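Local coordinates for DUF1896 domain-containing protein (Porphyromonas gingivalis, PDB 2APL) that is of unknown function but folds as a single all-helical chain belonging to the DUF1896 family, at residues F12-L16 with A62-Y67; Q68-R74 with L117-E122. One frame throughout, in Å; residues are numbered along the deposited sequence.

Contact 1. Residues F12-L16 with A62-Y67; sequences FRLKL and ASEVLY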
# COMPACT_ATOMS: atom_id res chain seq x y z
N PHE A 12 -4.83 -2.17 -16.94
CA PHE A 12 -3.95 -1.54 -15.95
C PHE A 12 -4.79 -0.83 -14.89
O PHE A 12 -4.46 -0.90 -13.72
CB PHE A 12 -2.97 -0.55 -16.61
CG PHE A 12 -1.99 -1.21 -17.55
CD1 PHE A 12 -1.24 -2.33 -17.11
CD2 PHE A 12 -1.82 -0.73 -18.87
CE1 PHE A 12 -0.33 -2.95 -17.99
CE2 PHE A 12 -0.93 -1.37 -19.77
CZ PHE A 12 -0.20 -2.47 -19.34
N ARG A 13 -5.82 -0.10 -15.31
CA ARG A 13 -6.73 0.52 -14.34
C ARG A 13 -7.35 -0.46 -13.33
O ARG A 13 -7.29 -0.22 -12.13
CB ARG A 13 -7.83 1.37 -15.00
CG ARG A 13 -8.69 2.09 -13.92
CD ARG A 13 -9.67 3.14 -14.52
NE ARG A 13 -10.24 3.88 -13.40
CZ ARG A 13 -10.09 5.18 -13.22
NH1 ARG A 13 -9.45 5.90 -14.13
NH2 ARG A 13 -10.62 5.77 -12.14
N LEU A 14 -7.90 -1.58 -13.80
CA LEU A 14 -8.45 -2.59 -12.94
C LEU A 14 -7.39 -3.16 -11.95
O LEU A 14 -7.67 -3.27 -10.77
CB LEU A 14 -9.12 -3.73 -13.73
CG LEU A 14 -9.92 -4.69 -12.85
CD1 LEU A 14 -10.96 -3.97 -11.98
CD2 LEU A 14 -10.56 -5.80 -13.69
N LYS A 15 -6.20 -3.48 -12.45
CA LYS A 15 -5.14 -3.99 -11.58
C LYS A 15 -4.80 -3.00 -10.45
O LYS A 15 -4.52 -3.41 -9.32
CB LYS A 15 -3.86 -4.25 -12.39
CG LYS A 15 -3.93 -5.48 -13.33
CD LYS A 15 -2.58 -5.65 -14.09
CE LYS A 15 -1.46 -6.10 -13.17
NZ LYS A 15 -0.27 -6.31 -14.00
N LEU A 16 -4.78 -1.70 -10.79
CA LEU A 16 -4.35 -0.68 -9.83
C LEU A 16 -5.50 -0.45 -8.86
O LEU A 16 -5.30 -0.33 -7.64
CB LEU A 16 -4.05 0.68 -10.53
CG LEU A 16 -3.64 1.87 -9.63
CD1 LEU A 16 -2.45 1.52 -8.67
CD2 LEU A 16 -3.28 3.09 -10.50
N ALA A 62 5.24 -2.32 -17.73
CA ALA A 62 4.11 -1.41 -17.42
C ALA A 62 3.51 -1.63 -16.00
O ALA A 62 3.12 -0.67 -15.33
CB ALA A 62 3.03 -1.54 -18.45
N SER A 63 3.42 -2.90 -15.58
CA SER A 63 2.99 -3.22 -14.23
C SER A 63 3.97 -2.72 -13.18
O SER A 63 3.51 -2.25 -12.13
CB SER A 63 2.74 -4.72 -14.11
OG SER A 63 1.64 -5.01 -14.97
N GLU A 64 5.28 -2.76 -13.46
CA GLU A 64 6.29 -2.22 -12.51
C GLU A 64 6.07 -0.71 -12.36
O GLU A 64 6.16 -0.18 -11.24
CB GLU A 64 7.74 -2.48 -12.99
CG GLU A 64 7.97 -3.94 -13.40
CD GLU A 64 8.81 -4.73 -12.42
OE1 GLU A 64 8.51 -4.67 -11.19
OE2 GLU A 64 9.77 -5.42 -12.89
N VAL A 65 5.74 -0.04 -13.49
CA VAL A 65 5.36 1.39 -13.52
C VAL A 65 4.08 1.66 -12.70
O VAL A 65 4.01 2.59 -11.84
CB VAL A 65 5.20 1.89 -15.01
CG1 VAL A 65 4.68 3.33 -15.07
CG2 VAL A 65 6.65 1.90 -15.69
N LEU A 66 3.10 0.82 -12.95
CA LEU A 66 1.82 0.92 -12.23
C LEU A 66 2.00 0.95 -10.70
O LEU A 66 1.40 1.76 -10.00
CB LEU A 66 0.95 -0.26 -12.66
CG LEU A 66 -0.54 -0.15 -12.43
CD1 LEU A 66 -1.09 0.93 -13.41
CD2 LEU A 66 -1.21 -1.54 -12.65
N TYR A 67 2.86 0.06 -10.20
CA TYR A 67 3.04 -0.21 -8.77
C TYR A 67 4.18 0.53 -8.10
O TYR A 67 4.35 0.45 -6.87
CB TYR A 67 3.22 -1.72 -8.55
CG TYR A 67 2.01 -2.58 -8.92
CD1 TYR A 67 0.71 -2.21 -8.56
CD2 TYR A 67 2.18 -3.77 -9.64
CE1 TYR A 67 -0.41 -3.01 -8.91
CE2 TYR A 67 1.07 -4.56 -10.00
CZ TYR A 67 -0.21 -4.19 -9.59
OH TYR A 67 -1.28 -5.00 -9.92
O HOH W 1 -3.69 -5.69 -8.80

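Contact 2. Residues Q68-R74 with L117-E122; sequences QGLHFSR and LTDDFE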
# COMPACT_ATOMS: atom_id res chain seq x y z
N GLN A 68 4.94 1.26 -8.91
CA GLN A 68 6.09 2.02 -8.46
C GLN A 68 5.77 2.91 -7.22
O GLN A 68 4.83 3.69 -7.26
CB GLN A 68 6.54 2.90 -9.63
CG GLN A 68 7.09 4.21 -9.23
CD GLN A 68 8.43 4.01 -8.76
OE1 GLN A 68 9.15 3.18 -9.34
NE2 GLN A 68 8.83 4.71 -7.67
N GLY A 69 6.59 2.78 -6.17
CA GLY A 69 6.44 3.58 -4.92
C GLY A 69 5.24 3.15 -4.10
O GLY A 69 4.94 3.74 -3.08
N LEU A 70 4.53 2.10 -4.53
CA LEU A 70 3.40 1.59 -3.77
C LEU A 70 3.68 0.20 -3.19
O LEU A 70 2.77 -0.48 -2.79
CB LEU A 70 2.15 1.53 -4.65
CG LEU A 70 1.62 2.87 -5.19
CD1 LEU A 70 0.55 2.50 -6.21
CD2 LEU A 70 1.06 3.76 -4.02
N HIS A 71 4.94 -0.21 -3.12
CA HIS A 71 5.28 -1.50 -2.51
C HIS A 71 5.21 -1.55 -1.01
O HIS A 71 4.90 -2.63 -0.46
CB HIS A 71 6.64 -2.00 -3.00
CG HIS A 71 6.68 -2.26 -4.48
ND1 HIS A 71 7.18 -3.42 -5.01
CD2 HIS A 71 6.26 -1.51 -5.52
CE1 HIS A 71 7.06 -3.38 -6.33
NE2 HIS A 71 6.50 -2.23 -6.67
N PHE A 72 5.51 -0.43 -0.33
CA PHE A 72 5.37 -0.39 1.12
C PHE A 72 4.03 0.22 1.53
O PHE A 72 3.64 1.32 1.06
CB PHE A 72 6.55 0.29 1.86
CG PHE A 72 6.42 0.21 3.38
CD1 PHE A 72 6.94 -0.89 4.08
CD2 PHE A 72 5.70 1.17 4.07
CE1 PHE A 72 6.76 -1.00 5.47
CE2 PHE A 72 5.48 1.08 5.44
CZ PHE A 72 6.04 0.01 6.16
N SER A 73 3.32 -0.52 2.38
CA SER A 73 1.98 -0.15 2.77
C SER A 73 1.94 0.02 4.29
O SER A 73 2.11 -0.98 5.05
CB SER A 73 0.99 -1.22 2.31
OG SER A 73 -0.30 -0.99 2.89
N ARG A 74 1.70 1.24 4.73
CA ARG A 74 1.41 1.50 6.18
C ARG A 74 0.21 0.71 6.67
O ARG A 74 0.28 0.12 7.73
CB ARG A 74 1.24 2.99 6.45
CG ARG A 74 2.55 3.76 6.11
CD ARG A 74 2.41 5.27 6.34
NE ARG A 74 1.32 5.78 5.51
CZ ARG A 74 0.68 6.94 5.71
NH1 ARG A 74 1.03 7.77 6.72
NH2 ARG A 74 -0.32 7.27 4.91
N LEU A 117 10.00 5.43 3.76
CA LEU A 117 9.25 4.23 3.35
C LEU A 117 9.33 3.89 1.85
O LEU A 117 8.31 3.85 1.13
CB LEU A 117 7.81 4.29 3.87
CG LEU A 117 7.69 4.61 5.36
CD1 LEU A 117 6.19 4.83 5.77
CD2 LEU A 117 8.39 3.55 6.28
N THR A 118 10.54 3.63 1.39
CA THR A 118 10.77 3.28 -0.03
C THR A 118 10.23 1.87 -0.39
O THR A 118 9.86 1.08 0.48
CB THR A 118 12.28 3.34 -0.31
OG1 THR A 118 12.95 2.44 0.58
CG2 THR A 118 12.85 4.76 -0.07
N ASP A 119 10.20 1.54 -1.68
CA ASP A 119 9.73 0.22 -2.11
C ASP A 119 10.46 -0.97 -1.46
O ASP A 119 9.87 -2.01 -1.21
CB ASP A 119 9.75 0.13 -3.64
CG ASP A 119 8.58 0.85 -4.25
OD1 ASP A 119 7.57 1.09 -3.53
OD2 ASP A 119 8.64 1.18 -5.42
N ASP A 120 11.74 -0.79 -1.19
CA ASP A 120 12.57 -1.84 -0.61
C ASP A 120 12.68 -1.73 0.90
O ASP A 120 13.53 -2.41 1.50
CB ASP A 120 13.97 -1.65 -1.16
CG ASP A 120 14.24 -0.19 -1.52
OD1 ASP A 120 14.87 0.51 -0.68
OD2 ASP A 120 13.73 0.24 -2.61
N PHE A 121 11.84 -0.90 1.52
CA PHE A 121 11.91 -0.65 2.97
C PHE A 121 11.74 -1.90 3.82
O PHE A 121 12.46 -2.10 4.79
CB PHE A 121 10.93 0.42 3.43
CG PHE A 121 11.06 0.73 4.91
CD1 PHE A 121 12.10 1.55 5.37
CD2 PHE A 121 10.17 0.17 5.82
CE1 PHE A 121 12.24 1.84 6.74
CE2 PHE A 121 10.31 0.45 7.21
CZ PHE A 121 11.36 1.28 7.66
N GLU A 122 10.78 -2.74 3.45
CA GLU A 122 10.51 -3.91 4.25
C GLU A 122 11.67 -4.91 4.35
O GLU A 122 11.84 -5.55 5.41
CB GLU A 122 9.20 -4.57 3.85
CG GLU A 122 8.69 -5.47 4.95
CD GLU A 122 7.64 -6.45 4.52
OE1 GLU A 122 6.88 -6.15 3.58
OE2 GLU A 122 7.57 -7.52 5.15
O HOH W 2 6.58 -4.37 1.57
O HOH W 3 6.83 2.18 -1.06

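Contact 1. Residues F12-L16 with A62-Y67
Helix segments F12-L16 and A62-Y67 pack with their axes 10.5 Å apart at closest approach and cross at -44°, with L16 and L66 as the nearest pair of residues. The contact is a helix-helix interface of this all-helical fold, joining helix 3-23 to helix 55-67, and helix 31-51 closes its inner side through A41, which touches L66, and R37, which touches L16. L66 is the central wedge. With CG anti to the backbone N (chi1 -160°), it sends both methyls toward helix 3-23: CD1 lies 4.0 Å from F12 CB, and CD2 reaches K15 CB at 3.8 Å while also lying against the carbonyl oxygen of F12. L16 CB adds a looser apolar contact on L66 CG. Nearer the start of the two segments, the F12 ring extends across the gap and brings CZ to 3.5 Å from A62 CB.

Toward the outer side the chemistry turns polar. The K15 chain, bent at chi3 (70°), carries its ammonium to S63, where NZ donates to OG at 2.5 Å, a separation so short that the exact distance is doubtful. The S63 hydroxyl also bonds to the carbonyl of E59 one turn earlier. Y67 crosses the lysine chain at about a right angle, its OH 3.4 Å from K15 CE, and its ring also meets that of Y19. A water bridges the same two residues, donating to K15 O and standing 2.7 Å from Y67 OH.

Contact 2. Residues Q68-R74 with L117-E122
The carboxylate of D119 grips the backbone of the 68-74 loop with both oxygens. OD2 accepts the N-H of G69 at 2.7 Å through its syn lone pair, while OD1 takes the N-H of H71 at 3.0 Å from well above the carboxylate plane, 45° out of it. A water extends this grip: it accepts from F72 N and lies within hydrogen-bonding distance of both D119 OD1 and L117 O, which compete for its protons with other acceptors. D119 is the second residue of the type I beta turn from T118 to F121. H71 meets the carboxylate obliquely, ring and carboxylate planes 45° apart, with H71 CB 3.3 Å from D119 OD1. A second water links H71 O to E122 OE1.

Beyond the polar centre, F72 fills the apolar half. F121 directs its edge at the face of the F72 ring in a T-shaped pair, centroids 5.3 Å apart and planes at 84°, with L117 CB against F72 CD2 at 3.8 Å. L117 also lays CD2 over the centre of the F121 ring and sets CD1 against the aliphatic part of R74. L130 of helix 126-143 touches both phenylalanines. One acidic side chain thus satisfies two amides of a loop without regular structure, and its negative charge may be partly offset by these N-H dipoles.

In the fold
The two contacts follow one another along the chain: helix 55-67, which supplies the second half of contact 1, leads into loop 68-74. Their centres are 15 Å apart, yet they touch where L16 CD1 packs on L70 CD1, and R37 of helix 31-51 bonds to the carbonyls of both L66 and Q68. Contact 1 joins two helices of the N-terminal half, whereas contact 2 lies nearer the centre of the chain but joins two loops. Both are partly buried, with four of seven touching residues buried in contact 1 and three of eleven in contact 2. Contact 2 adds carboxylate-to-amide bonds and water to an aromatic cluster, where contact 1 relies on apolar packing around a leucine with one lysine-serine bond.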